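Local coordinates for putative acyl-[acyl-carrier-protein] desaturase DesA2 (Mycobacterium tuberculosis, PDB 1ZA0) that may introduce double bonds into acyl chains carried on acyl carrier protein, as a dinuclear iron desaturase of mycobacterial fatty acid biosynthesis, at residues Trp32-Phe46 / Leu109-Arg122. Residues are numbered along the deposited sequence; the frame is centred on the assembly and turned at random.
Sequences WFAHDYVPFDQGENF and LHAIALREYLVVTR. With EDO (1,2-ethanediol), chain C.
Arg122 NH2 donates a hydrogen bond to Glu44 O over 2.9 Å, nearly straight at 168°. The oxygen lies in the guanidinium plane, but the nitrogen sits above the carbonyl plane. The guanidinium also lies flat on the Phe46 ring, with planes 11° apart. This is a cation-pi stack, with Arg122 CZ 3.7 Å from the ring centroid. Glu44 CG lies against the opposite face, offset toward its rim, 3.4 Å from Arg122 NH2. The chain bends at chi2 (-85°), which lays the guanidinium between Phe46 and Glu44 CG. Arg122 NH1 hydrogen-bonds Gln58 and NH2 also the Arg52 carbonyl; Glu44 OE1 forms a salt bridge with Arg52. One water accepts from Arg122 NE and Glu44 N and can donate to Val119 O.

Arg122, with positive phi, is the first residue to leave the helical conformation after helix 95-121. This helix belongs to the ferritin-like four-helix bundle of the type 2 desaturases. The loop after helix 9-27 runs along its outer side.

In the middle, Val38 CG1 meets Val120 CG2 at 3.6 Å. The same CG1 lies over one face of Phe40. Pro39 CG rests on Thr121 CG2, a methyl that also covers a face of Tyr117.

Further along, Ala34 CB packs on Ala113 CB at 3.6 Å. Leu109 CD2 makes a CH-pi contact over the six-membered ring of Trp32, 3.8 Å from its centroid. The indole edge meets His110, with Trp32 CZ2 3.7 Å from His110 CD2. His110 probably binds iron, as in related desaturases, but here it is not among the manganese ligands; its NE2 and Trp32 NE1 are both hydrogen-bonded to Asp188 OD2.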
# COMPACT_ATOMS: atom_id res chain seq x y z
N TRP A 32 13.01 9.98 3.32
CA TRP A 32 13.89 9.30 2.35
C TRP A 32 13.54 9.74 0.92
O TRP A 32 12.49 10.31 0.69
CB TRP A 32 13.78 7.78 2.51
CG TRP A 32 12.44 7.19 2.22
CD1 TRP A 32 11.34 7.17 3.04
CD2 TRP A 32 12.07 6.42 1.06
NE1 TRP A 32 10.31 6.46 2.45
CE2 TRP A 32 10.73 5.99 1.24
CE3 TRP A 32 12.75 6.05 -0.11
CZ2 TRP A 32 10.06 5.24 0.30
CZ3 TRP A 32 12.08 5.31 -1.03
CH2 TRP A 32 10.73 4.92 -0.84
N PHE A 33 14.49 9.52 -0.01
CA PHE A 33 14.34 9.89 -1.42
C PHE A 33 14.44 8.62 -2.26
O PHE A 33 15.25 7.78 -1.97
CB PHE A 33 15.43 10.91 -1.78
CG PHE A 33 15.37 12.13 -0.95
CD1 PHE A 33 14.46 13.14 -1.25
CD2 PHE A 33 16.21 12.30 0.18
CE1 PHE A 33 14.39 14.29 -0.44
CE2 PHE A 33 16.10 13.43 1.00
CZ PHE A 33 15.21 14.42 0.68
N ALA A 34 13.53 8.49 -3.21
CA ALA A 34 13.47 7.40 -4.13
C ALA A 34 14.86 7.19 -4.79
O ALA A 34 15.33 6.04 -4.88
CB ALA A 34 12.36 7.70 -5.20
N HIS A 35 15.49 8.28 -5.22
CA HIS A 35 16.74 8.19 -5.98
C HIS A 35 17.89 7.58 -5.17
O HIS A 35 18.83 7.07 -5.73
CB HIS A 35 17.15 9.54 -6.60
CG HIS A 35 17.57 10.56 -5.60
ND1 HIS A 35 16.78 11.64 -5.27
CD2 HIS A 35 18.68 10.66 -4.84
CE1 HIS A 35 17.40 12.36 -4.35
NE2 HIS A 35 18.54 11.76 -4.05
N ASP A 36 17.75 7.57 -3.85
CA ASP A 36 18.76 6.98 -3.01
C ASP A 36 18.65 5.48 -2.96
O ASP A 36 19.51 4.87 -2.39
CB ASP A 36 18.64 7.54 -1.57
CG ASP A 36 19.24 8.92 -1.41
OD1 ASP A 36 20.15 9.32 -2.20
OD2 ASP A 36 18.86 9.68 -0.50
N TYR A 37 17.56 4.87 -3.45
CA TYR A 37 17.41 3.43 -3.48
C TYR A 37 17.50 2.83 -4.87
O TYR A 37 17.09 1.66 -5.13
CB TYR A 37 16.08 3.05 -2.81
CG TYR A 37 16.20 3.20 -1.32
CD1 TYR A 37 16.65 2.10 -0.52
CD2 TYR A 37 15.96 4.43 -0.69
CE1 TYR A 37 16.81 2.24 0.85
CE2 TYR A 37 16.10 4.58 0.68
CZ TYR A 37 16.53 3.49 1.45
OH TYR A 37 16.70 3.65 2.78
N VAL A 38 18.08 3.62 -5.78
CA VAL A 38 18.19 3.17 -7.19
C VAL A 38 19.67 3.08 -7.61
O VAL A 38 20.35 4.06 -7.57
CB VAL A 38 17.43 4.14 -8.15
CG1 VAL A 38 17.54 3.69 -9.59
CG2 VAL A 38 15.95 4.19 -7.74
N PRO A 39 20.15 1.88 -7.97
CA PRO A 39 21.56 1.71 -8.32
C PRO A 39 21.81 2.10 -9.75
O PRO A 39 21.96 1.24 -10.63
CB PRO A 39 21.79 0.18 -8.12
CG PRO A 39 20.46 -0.42 -8.46
CD PRO A 39 19.42 0.61 -8.02
N PHE A 40 21.83 3.37 -9.97
CA PHE A 40 21.96 3.97 -11.28
C PHE A 40 23.19 3.48 -12.01
O PHE A 40 23.13 3.33 -13.22
CB PHE A 40 21.98 5.51 -11.17
CG PHE A 40 20.64 6.11 -10.85
CD1 PHE A 40 19.62 6.10 -11.81
CD2 PHE A 40 20.40 6.66 -9.60
CE1 PHE A 40 18.38 6.65 -11.51
CE2 PHE A 40 19.16 7.19 -9.25
CZ PHE A 40 18.13 7.19 -10.21
N ASP A 41 24.29 3.18 -11.27
CA ASP A 41 25.54 2.66 -11.86
C ASP A 41 25.29 1.46 -12.75
O ASP A 41 26.03 1.26 -13.67
CB ASP A 41 26.50 2.09 -10.78
CG ASP A 41 27.26 3.15 -10.03
OD1 ASP A 41 27.16 4.37 -10.33
OD2 ASP A 41 27.97 2.84 -9.06
N GLN A 42 24.30 0.63 -12.43
CA GLN A 42 23.97 -0.58 -13.22
C GLN A 42 23.12 -0.30 -14.47
O GLN A 42 22.88 -1.18 -15.27
CB GLN A 42 23.12 -1.54 -12.41
CG GLN A 42 23.86 -2.13 -11.30
CD GLN A 42 23.00 -3.03 -10.44
OE1 GLN A 42 22.01 -3.64 -10.93
NE2 GLN A 42 23.41 -3.15 -9.16
N GLY A 43 22.59 0.92 -14.58
CA GLY A 43 21.72 1.25 -15.67
C GLY A 43 22.41 1.16 -17.02
O GLY A 43 23.60 1.42 -17.16
N GLU A 44 21.63 0.81 -18.03
CA GLU A 44 22.16 0.89 -19.38
C GLU A 44 21.14 1.32 -20.43
O GLU A 44 19.92 1.09 -20.30
CB GLU A 44 22.87 -0.41 -19.75
CG GLU A 44 22.04 -1.65 -19.66
CD GLU A 44 22.88 -2.93 -19.96
OE1 GLU A 44 23.07 -3.22 -21.17
OE2 GLU A 44 23.35 -3.61 -18.97
N ASN A 45 21.67 1.97 -21.44
CA ASN A 45 20.89 2.44 -22.56
C ASN A 45 20.12 1.28 -23.18
O ASN A 45 20.64 0.20 -23.31
CB ASN A 45 21.77 3.12 -23.62
CG ASN A 45 22.21 4.50 -23.20
OD1 ASN A 45 22.16 4.87 -21.99
ND2 ASN A 45 22.71 5.28 -24.16
N PHE A 46 18.89 1.56 -23.56
CA PHE A 46 18.12 0.68 -24.41
C PHE A 46 18.59 0.88 -25.88
O PHE A 46 19.48 1.73 -26.15
CB PHE A 46 16.62 0.85 -24.17
CG PHE A 46 16.19 0.34 -22.82
CD1 PHE A 46 15.67 -0.92 -22.69
CD2 PHE A 46 16.38 1.12 -21.64
CE1 PHE A 46 15.28 -1.40 -21.41
CE2 PHE A 46 16.04 0.61 -20.37
CZ PHE A 46 15.45 -0.61 -20.27
N LEU A 109 6.01 9.01 -4.19
CA LEU A 109 7.38 8.68 -3.90
C LEU A 109 7.67 7.18 -4.01
O LEU A 109 8.66 6.79 -4.63
CB LEU A 109 7.81 9.24 -2.55
CG LEU A 109 9.33 9.02 -2.29
CD1 LEU A 109 10.17 10.16 -2.91
CD2 LEU A 109 9.60 8.91 -0.84
N HIS A 110 6.76 6.36 -3.50
CA HIS A 110 6.83 4.93 -3.55
C HIS A 110 6.82 4.47 -5.00
O HIS A 110 7.67 3.65 -5.38
CB HIS A 110 5.58 4.27 -2.82
CG HIS A 110 5.50 4.61 -1.36
ND1 HIS A 110 4.36 4.42 -0.60
CD2 HIS A 110 6.46 5.08 -0.51
CE1 HIS A 110 4.63 4.78 0.65
NE2 HIS A 110 5.90 5.18 0.73
N ALA A 111 5.88 5.01 -5.80
CA ALA A 111 5.77 4.66 -7.22
C ALA A 111 7.08 5.05 -7.98
O ALA A 111 7.59 4.27 -8.79
CB ALA A 111 4.54 5.35 -7.84
N ILE A 112 7.68 6.19 -7.68
CA ILE A 112 8.89 6.59 -8.39
C ILE A 112 10.02 5.63 -8.05
O ILE A 112 10.77 5.20 -8.95
CB ILE A 112 9.32 8.02 -8.00
CG1 ILE A 112 8.28 9.07 -8.47
CG2 ILE A 112 10.66 8.33 -8.60
CD1 ILE A 112 8.44 10.43 -7.61
N ALA A 113 10.19 5.35 -6.75
CA ALA A 113 11.28 4.48 -6.29
C ALA A 113 11.14 3.09 -6.98
O ALA A 113 12.09 2.57 -7.55
CB ALA A 113 11.24 4.28 -4.82
N LEU A 114 9.94 2.51 -6.96
CA LEU A 114 9.74 1.20 -7.55
C LEU A 114 10.02 1.19 -9.05
O LEU A 114 10.67 0.29 -9.56
CB LEU A 114 8.34 0.67 -7.31
CG LEU A 114 7.96 0.24 -5.88
CD1 LEU A 114 6.43 0.28 -5.76
CD2 LEU A 114 8.44 -1.20 -5.58
N ARG A 115 9.45 2.15 -9.76
CA ARG A 115 9.65 2.22 -11.20
C ARG A 115 11.11 2.38 -11.58
O ARG A 115 11.59 1.63 -12.43
CB ARG A 115 8.85 3.36 -11.81
CG ARG A 115 8.87 3.44 -13.33
CD ARG A 115 7.92 4.52 -13.90
NE ARG A 115 6.54 4.13 -13.76
CZ ARG A 115 5.95 3.19 -14.48
NH1 ARG A 115 6.58 2.62 -15.49
NH2 ARG A 115 4.70 2.88 -14.24
N GLU A 116 11.78 3.33 -10.95
CA GLU A 116 13.19 3.61 -11.21
C GLU A 116 14.11 2.43 -10.87
O GLU A 116 15.01 2.09 -11.67
CB GLU A 116 13.65 4.89 -10.54
CG GLU A 116 13.01 6.09 -11.23
CD GLU A 116 13.39 7.46 -10.66
OE1 GLU A 116 14.23 7.52 -9.74
OE2 GLU A 116 12.78 8.45 -11.14
N TYR A 117 13.86 1.77 -9.76
CA TYR A 117 14.62 0.59 -9.44
C TYR A 117 14.43 -0.40 -10.58
O TYR A 117 15.39 -0.99 -11.10
CB TYR A 117 14.16 -0.04 -8.12
CG TYR A 117 14.91 -1.31 -7.79
CD1 TYR A 117 15.97 -1.30 -6.91
CD2 TYR A 117 14.50 -2.51 -8.32
CE1 TYR A 117 16.68 -2.51 -6.61
CE2 TYR A 117 15.16 -3.68 -8.07
CZ TYR A 117 16.28 -3.68 -7.23
OH TYR A 117 16.89 -4.91 -6.96
N LEU A 118 13.20 -0.66 -10.96
CA LEU A 118 12.90 -1.73 -11.88
C LEU A 118 13.47 -1.54 -13.32
O LEU A 118 13.89 -2.54 -13.97
CB LEU A 118 11.41 -1.92 -11.98
CG LEU A 118 10.75 -2.61 -10.77
CD1 LEU A 118 9.23 -2.70 -10.93
CD2 LEU A 118 11.38 -3.98 -10.54
N VAL A 119 13.42 -0.30 -13.80
CA VAL A 119 13.88 0.02 -15.11
C VAL A 119 15.42 0.08 -15.14
O VAL A 119 16.01 -0.33 -16.11
CB VAL A 119 13.23 1.30 -15.71
CG1 VAL A 119 13.74 2.52 -15.05
CG2 VAL A 119 13.51 1.35 -17.26
N VAL A 120 16.07 0.57 -14.08
CA VAL A 120 17.51 0.64 -14.05
C VAL A 120 18.12 -0.75 -13.96
O VAL A 120 19.20 -0.98 -14.52
CB VAL A 120 17.98 1.52 -12.88
CG1 VAL A 120 19.34 1.26 -12.47
CG2 VAL A 120 17.70 2.97 -13.15
N THR A 121 17.50 -1.63 -13.17
CA THR A 121 18.04 -2.94 -12.94
C THR A 121 17.64 -3.94 -13.98
O THR A 121 18.18 -5.03 -13.93
CB THR A 121 17.58 -3.56 -11.57
OG1 THR A 121 16.17 -3.62 -11.51
CG2 THR A 121 18.04 -2.69 -10.40
N ARG A 122 16.67 -3.61 -14.84
CA ARG A 122 16.09 -4.50 -15.87
C ARG A 122 15.47 -5.79 -15.31
O ARG A 122 15.49 -6.85 -15.96
CB ARG A 122 17.20 -4.93 -16.88
CG ARG A 122 18.13 -3.80 -17.46
CD ARG A 122 17.52 -3.16 -18.57
NE ARG A 122 18.31 -2.20 -19.43
CZ ARG A 122 18.63 -2.42 -20.71
NH1 ARG A 122 18.44 -3.60 -21.29
NH2 ARG A 122 19.14 -1.44 -21.43
C1 EDO C . 8.84 9.61 2.55
O1 EDO C . 10.07 10.26 2.67
C2 EDO C . 8.19 9.47 3.90
O2 EDO C . 8.97 8.75 4.83
O HOH W 1 18.66 0.06 -17.61